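Local atomic coordinates of UDP-N-acetylglucosamine pyrophosphorylase (Entamoeba histolytica, PDB entry 3OC9), a protein that probably catalyses the formation of UDP-N-acetylglucosamine and diphosphate from UTP and N-acetylglucosamine 1-phosphate. Residues L205-C210 and K321-E326; R232-E237 and V315-T320. All coordinates share one frame; numbering follows the deposited sequence.

Contact 1: L205-C210 and K321-E326; sequences LQSEIC and KVSIFE
Ile-209 and Val-322 pair in parallel where strand 209-215 meets strand 322-326 in the large mixed sheet of this GT-A-clan nucleotidyltransferase. Cys-210 pairs with Ser-323 in the same register. Ser-323 N donates to Ile-209 O at 3.1 Å, nearly along the carbonyl axis. Just before the strand, Lys-321 O takes Glu-208 N at 2.9 Å and, in a weak second bond, Ile-209 N at 3.5 Å. Glu-208 also reaches across to Lys-321 with its side chain. Its OE1 accepts Lys-321 N at 3.0 Å, nearly along the C-O axis, and the same oxygen takes Thr-320 N.

The tight part is the face carrying Ser-323 and Cys-210. The Ser-323 hydroxyl sits between its own backbone N and carbonyl carbon (chi1 60°), which aims it at the entering loop. There Ser-207 OG meets Ser-323 OG at 2.9 Å in a hydrogen bond between two buried serines. Cys-210 SG packs on Phe-325 CB at 3.9 Å. It stands oblique to the Phe-325 ring, as a sulfur-aromatic contact. Met-198 and Met-202 of helix 196-204 also pack against Cys-210.

The looser, more exposed side holds Leu-205, Gln-206 and the Lys-321 side chain. Gln-206 closes that helix with a Schellman motif. The Lys-321 chain bends at its last two torsions and lays CE against Gln-206 O at 3.1 Å. A water makes weak hydrogen bonds to Lys-321 NZ and Leu-205 O.

Two backbone N-H groups share one carboxylate oxygen, which probably favours the ionised form of Glu-208. Directed polar bonds therefore fix the start of the strand pair, while the water at Lys-321 NZ is weakly bonded.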
loop_
_atom_site.group_PDB
_atom_site.type_symbol
_atom_site.label_atom_id
_atom_site.label_comp_id
_atom_site.label_asym_id
_atom_site.label_seq_id
_atom_site.Cartn_x
_atom_site.Cartn_y
_atom_site.Cartn_z
ATOM N N LEU A 205 17.479 -12.949 5.626
ATOM C CA LEU A 205 16.853 -13.587 6.808
ATOM C C LEU A 205 15.915 -14.782 6.477
ATOM O O LEU A 205 15.386 -15.433 7.391
ATOM C CB LEU A 205 16.124 -12.543 7.685
ATOM C CG LEU A 205 16.961 -11.454 8.390
ATOM C CD1 LEU A 205 16.037 -10.539 9.198
ATOM C CD2 LEU A 205 18.038 -12.040 9.310
ATOM N N GLN A 206 15.719 -15.039 5.179
ATOM C CA GLN A 206 14.849 -16.114 4.658
ATOM C C GLN A 206 13.394 -16.083 5.207
ATOM O O GLN A 206 12.840 -17.114 5.615
ATOM C CB GLN A 206 15.528 -17.483 4.821
ATOM C CG GLN A 206 16.785 -17.632 3.912
ATOM C CD GLN A 206 16.438 -17.907 2.451
ATOM O OE1 GLN A 206 15.987 -19.011 2.107
ATOM N NE2 GLN A 206 16.627 -16.907 1.588
ATOM N N SER A 207 12.790 -14.889 5.201
ATOM C CA SER A 207 11.424 -14.670 5.749
ATOM C C SER A 207 10.331 -15.182 4.798
ATOM O O SER A 207 10.500 -15.072 3.574
ATOM C CB SER A 207 11.171 -13.157 5.949
ATOM O OG SER A 207 12.138 -12.552 6.807
ATOM N N GLU A 208 9.219 -15.696 5.358
ATOM C CA GLU A 208 7.920 -15.867 4.626
ATOM C C GLU A 208 7.135 -14.540 4.474
ATOM O O GLU A 208 6.551 -14.259 3.413
ATOM C CB GLU A 208 7.031 -16.893 5.348
ATOM C CG GLU A 208 7.546 -18.350 5.214
ATOM C CD GLU A 208 6.837 -19.295 6.178
ATOM O OE1 GLU A 208 6.814 -18.998 7.383
ATOM O OE2 GLU A 208 6.340 -20.351 5.733
ATOM N N ILE A 209 7.093 -13.760 5.558
ATOM C CA ILE A 209 6.464 -12.420 5.571
ATOM C C ILE A 209 7.437 -11.407 6.197
ATOM O O ILE A 209 8.057 -11.707 7.254
ATOM C CB ILE A 209 5.113 -12.373 6.388
ATOM C CG1 ILE A 209 4.219 -13.589 6.089
ATOM C CG2 ILE A 209 4.341 -11.031 6.090
ATOM C CD1 ILE A 209 2.950 -13.684 6.991
ATOM N N CYS A 210 7.578 -10.230 5.559
ATOM C CA CYS A 210 8.270 -9.076 6.152
ATOM C C CYS A 210 7.226 -7.936 6.333
ATOM O O CYS A 210 6.675 -7.409 5.324
ATOM C CB CYS A 210 9.462 -8.633 5.272
ATOM S SG CYS A 210 10.433 -7.179 5.924
ATOM N N LYS A 321 8.179 -17.996 9.900
ATOM C CA LYS A 321 9.367 -17.131 9.761
ATOM C C LYS A 321 8.920 -15.719 9.360
ATOM O O LYS A 321 8.565 -15.480 8.186
ATOM C CB LYS A 321 10.335 -17.691 8.722
ATOM C CG LYS A 321 10.860 -19.106 9.068
ATOM C CD LYS A 321 11.772 -19.662 7.972
ATOM C CE LYS A 321 13.188 -19.086 8.007
ATOM N NZ LYS A 321 13.729 -18.923 9.386
ATOM N N VAL A 322 8.924 -14.805 10.335
ATOM C CA VAL A 322 8.408 -13.422 10.114
ATOM C C VAL A 322 9.433 -12.392 10.616
ATOM O O VAL A 322 9.935 -12.518 11.754
ATOM C CB VAL A 322 7.064 -13.191 10.887
ATOM C CG1 VAL A 322 6.567 -11.719 10.753
ATOM C CG2 VAL A 322 5.969 -14.188 10.444
ATOM N N SER A 323 9.777 -11.406 9.783
ATOM C CA SER A 323 10.626 -10.290 10.225
ATOM C C SER A 323 9.813 -8.969 10.323
ATOM O O SER A 323 8.827 -8.785 9.570
ATOM C CB SER A 323 11.866 -10.165 9.308
ATOM O OG SER A 323 11.523 -9.932 7.943
ATOM N N ILE A 324 10.216 -8.081 11.251
ATOM C CA ILE A 324 9.531 -6.796 11.518
ATOM C C ILE A 324 10.494 -5.625 11.205
ATOM O O ILE A 324 11.569 -5.510 11.816
ATOM C CB ILE A 324 9.030 -6.713 13.014
ATOM C CG1 ILE A 324 8.252 -7.978 13.424
ATOM C CG2 ILE A 324 8.185 -5.433 13.279
ATOM C CD1 ILE A 324 7.059 -8.334 12.505
ATOM N N PHE A 325 10.101 -4.770 10.254
ATOM C CA PHE A 325 10.962 -3.693 9.648
ATOM C C PHE A 325 10.415 -2.299 10.022
ATOM O O PHE A 325 9.339 -1.889 9.532
ATOM C CB PHE A 325 10.943 -3.933 8.104
ATOM C CG PHE A 325 11.921 -3.086 7.259
ATOM C CD1 PHE A 325 11.779 -1.706 7.140
ATOM C CD2 PHE A 325 12.913 -3.722 6.494
ATOM C CE1 PHE A 325 12.639 -0.946 6.299
ATOM C CE2 PHE A 325 13.779 -2.985 5.655
ATOM C CZ PHE A 325 13.636 -1.588 5.566
ATOM N N GLU A 326 11.134 -1.542 10.864
ATOM C CA GLU A 326 10.664 -0.172 11.232
ATOM C C GLU A 326 10.885 0.883 10.125
ATOM O O GLU A 326 12.009 0.998 9.599
ATOM C CB GLU A 326 11.364 0.324 12.539
ATOM C CG GLU A 326 10.836 1.726 13.019
ATOM C CD GLU A 326 11.634 2.371 14.176
ATOM O OE1 GLU A 326 12.653 1.797 14.641
ATOM O OE2 GLU A 326 11.229 3.473 14.620
HETATM O O HOH W 1 17.000 -18.151 8.834
#

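Contact 2: R232-E237 and V315-T320; sequences RIKVVE and VFPLAT
Arg-232 and Pro-317 bring the start of a beta hairpin strand against a 3-10 turn. Strand 232-236 pairs antiparallel with strand 225-229. The 3-10 segment, which ends at Leu-318, belongs to the loop leading to strand 322-326.

Arg-232 reaches the turn by a bend at chi2 (-61°), after which chi3 is extended. The aliphatic part of Arg-232 runs past Pro-317 O, with CD 3.4 Å from that oxygen. The guanidinium then turns its edge to the same atom. Arg-232 NH1 donates to Pro-317 O at 2.9 Å, with an N-H...O angle of 158°. The acceptor lies in the guanidinium plane and the donor in the carbonyl plane. Thr-320 runs alongside the arginine and sets its methyl CG2 over one guanidinium face, toward the rim.

Lys-234 is extended beyond CG and crosses the proline ring at about a right angle. Lys-234 CG touches Pro-317 CG at 3.7 Å, and the amine goes on to a salt bridge with Glu-229 of the partner strand. The Ile-233 carbonyl faces the proline. Ile-233 O is 3.2 Å from Pro-317 N, which has no hydrogen to give.

Val-235 adds an apolar touch farther along the strand. Its CG2, anti to the carbonyl carbon, rests on Phe-316 CE2 at 3.9 Å and meets the ring obliquely. The Phe-316 ring also packs on Ile-209 and Ile-211 of strand 209-215.

One water joins the backbones where they do not bond directly. It accepts from Ile-233 N at 2.9 Å and donates to both Phe-316 O and Ala-319 O.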
loop_
_atom_site.group_PDB
_atom_site.type_symbol
_atom_site.label_atom_id
_atom_site.label_comp_id
_atom_site.label_asym_id
_atom_site.label_seq_id
_atom_site.Cartn_x
_atom_site.Cartn_y
_atom_site.Cartn_z
ATOM N N ARG A 232 3.115 -17.400 17.378
ATOM C CA ARG A 232 2.636 -16.888 16.071
ATOM C C ARG A 232 2.266 -15.395 16.129
ATOM O O ARG A 232 1.803 -14.931 17.165
ATOM C CB ARG A 232 1.429 -17.698 15.587
ATOM C CG ARG A 232 1.690 -19.218 15.477
ATOM C CD ARG A 232 2.804 -19.482 14.467
ATOM N NE ARG A 232 3.181 -20.897 14.403
ATOM C CZ ARG A 232 2.768 -21.754 13.475
ATOM N NH1 ARG A 232 1.942 -21.368 12.509
ATOM N NH2 ARG A 232 3.178 -23.022 13.518
ATOM N N ILE A 233 2.443 -14.664 15.019
ATOM C CA ILE A 233 2.109 -13.216 14.963
ATOM C C ILE A 233 0.673 -12.945 14.489
ATOM O O ILE A 233 0.217 -13.581 13.536
ATOM C CB ILE A 233 3.115 -12.445 14.025
ATOM C CG1 ILE A 233 4.561 -12.609 14.506
ATOM C CG2 ILE A 233 2.719 -10.958 13.857
ATOM C CD1 ILE A 233 4.855 -11.975 15.893
ATOM N N LYS A 234 -0.026 -12.013 15.166
ATOM C CA LYS A 234 -1.396 -11.577 14.847
ATOM C C LYS A 234 -1.546 -10.048 14.932
ATOM O O LYS A 234 -0.752 -9.379 15.612
ATOM C CB LYS A 234 -2.445 -12.238 15.792
ATOM C CG LYS A 234 -2.624 -13.765 15.620
ATOM C CD LYS A 234 -3.547 -14.399 16.716
ATOM C CE LYS A 234 -3.488 -15.948 16.662
ATOM N NZ LYS A 234 -4.630 -16.638 17.414
ATOM N N VAL A 235 -2.550 -9.502 14.223
ATOM C CA VAL A 235 -2.976 -8.086 14.399
ATOM C C VAL A 235 -4.196 -7.977 15.315
ATOM O O VAL A 235 -5.189 -8.735 15.134
ATOM C CB VAL A 235 -3.304 -7.390 13.025
ATOM C CG1 VAL A 235 -3.920 -6.002 13.219
ATOM C CG2 VAL A 235 -2.045 -7.302 12.139
ATOM N N VAL A 236 -4.130 -7.058 16.289
ATOM C CA VAL A 236 -5.320 -6.623 17.058
ATOM C C VAL A 236 -5.758 -5.231 16.552
ATOM O O VAL A 236 -4.992 -4.275 16.632
ATOM C CB VAL A 236 -5.044 -6.629 18.597
ATOM C CG1 VAL A 236 -6.217 -6.005 19.402
ATOM C CG2 VAL A 236 -4.767 -8.062 19.101
ATOM N N GLU A 237 -6.979 -5.127 16.014
ATOM C CA GLU A 237 -7.501 -3.841 15.483
ATOM C C GLU A 237 -7.764 -2.824 16.602
ATOM O O GLU A 237 -7.991 -3.210 17.765
ATOM C CB GLU A 237 -8.780 -4.049 14.657
ATOM C CG GLU A 237 -8.629 -5.000 13.454
ATOM C CD GLU A 237 -9.899 -5.082 12.609
ATOM O OE1 GLU A 237 -10.645 -6.080 12.734
ATOM O OE2 GLU A 237 -10.162 -4.143 11.833
ATOM N N VAL A 315 -4.183 -13.853 7.845
ATOM C CA VAL A 315 -3.251 -14.892 7.350
ATOM C C VAL A 315 -1.903 -14.927 8.112
ATOM O O VAL A 315 -1.203 -15.946 8.080
ATOM C CB VAL A 315 -3.025 -14.825 5.798
ATOM C CG1 VAL A 315 -1.863 -13.898 5.417
ATOM C CG2 VAL A 315 -2.792 -16.243 5.237
ATOM N N PHE A 316 -1.583 -13.850 8.835
ATOM C CA PHE A 316 -0.270 -13.746 9.527
ATOM C C PHE A 316 0.111 -14.945 10.444
ATOM O O PHE A 316 1.283 -15.367 10.431
ATOM C CB PHE A 316 -0.089 -12.398 10.292
ATOM C CG PHE A 316 0.009 -11.131 9.415
ATOM C CD1 PHE A 316 0.012 -11.161 8.009
ATOM C CD2 PHE A 316 0.109 -9.879 10.057
ATOM C CE1 PHE A 316 0.103 -9.938 7.249
ATOM C CE2 PHE A 316 0.200 -8.645 9.306
ATOM C CZ PHE A 316 0.213 -8.683 7.907
ATOM N N PRO A 317 -0.852 -15.504 11.237
ATOM C CA PRO A 317 -0.445 -16.618 12.141
ATOM C C PRO A 317 -0.114 -17.965 11.444
ATOM O O PRO A 317 0.415 -18.896 12.095
ATOM C CB PRO A 317 -1.625 -16.756 13.128
ATOM C CG PRO A 317 -2.749 -15.932 12.570
ATOM C CD PRO A 317 -2.200 -14.972 11.547
ATOM N N LEU A 318 -0.396 -18.061 10.139
ATOM C CA LEU A 318 0.015 -19.238 9.345
ATOM C C LEU A 318 1.548 -19.347 9.188
ATOM O O LEU A 318 2.105 -20.457 9.080
ATOM C CB LEU A 318 -0.683 -19.226 7.966
ATOM C CG LEU A 318 -0.431 -20.372 6.960
ATOM C CD1 LEU A 318 -0.917 -21.719 7.490
ATOM C CD2 LEU A 318 -1.097 -20.067 5.626
ATOM N N ALA A 319 2.232 -18.204 9.170
ATOM C CA ALA A 319 3.703 -18.172 8.986
ATOM C C ALA A 319 4.533 -18.595 10.217
ATOM O O ALA A 319 4.139 -18.298 11.351
ATOM C CB ALA A 319 4.127 -16.773 8.524
ATOM N N THR A 320 5.685 -19.252 9.993
ATOM C CA THR A 320 6.660 -19.533 11.088
ATOM C C THR A 320 7.943 -18.670 11.030
ATOM O O THR A 320 8.722 -18.635 12.005
ATOM C CB THR A 320 7.115 -21.038 11.180
ATOM O OG1 THR A 320 7.785 -21.426 9.978
ATOM C CG2 THR A 320 5.933 -21.986 11.446
HETATM O O HOH W 2 3.176 -15.838 12.421
#

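Overall arrangement
Contacts 1 and 2 have centres 12 Å apart, on the same side of the chain's centre. Contact 2 is nested within the loop that contact 1 closes: 205-210 comes first, then 232-237, 315-320 and 321-326. The last two segments are continuous, so the 3-10 turn of contact 2 leads, through the short loop 319-321, into strand 322-326. The contacts also touch in space. Ile-209 CD1 packs on Ala-319 CB at 3.6 Å and also touches the Phe-316 ring. Together they carry the hairpin 225-236 against the face of the mixed sheet that bears Ile-209 and Ile-211. Phe-270 of helix 268-274 packs against residues of both contacts.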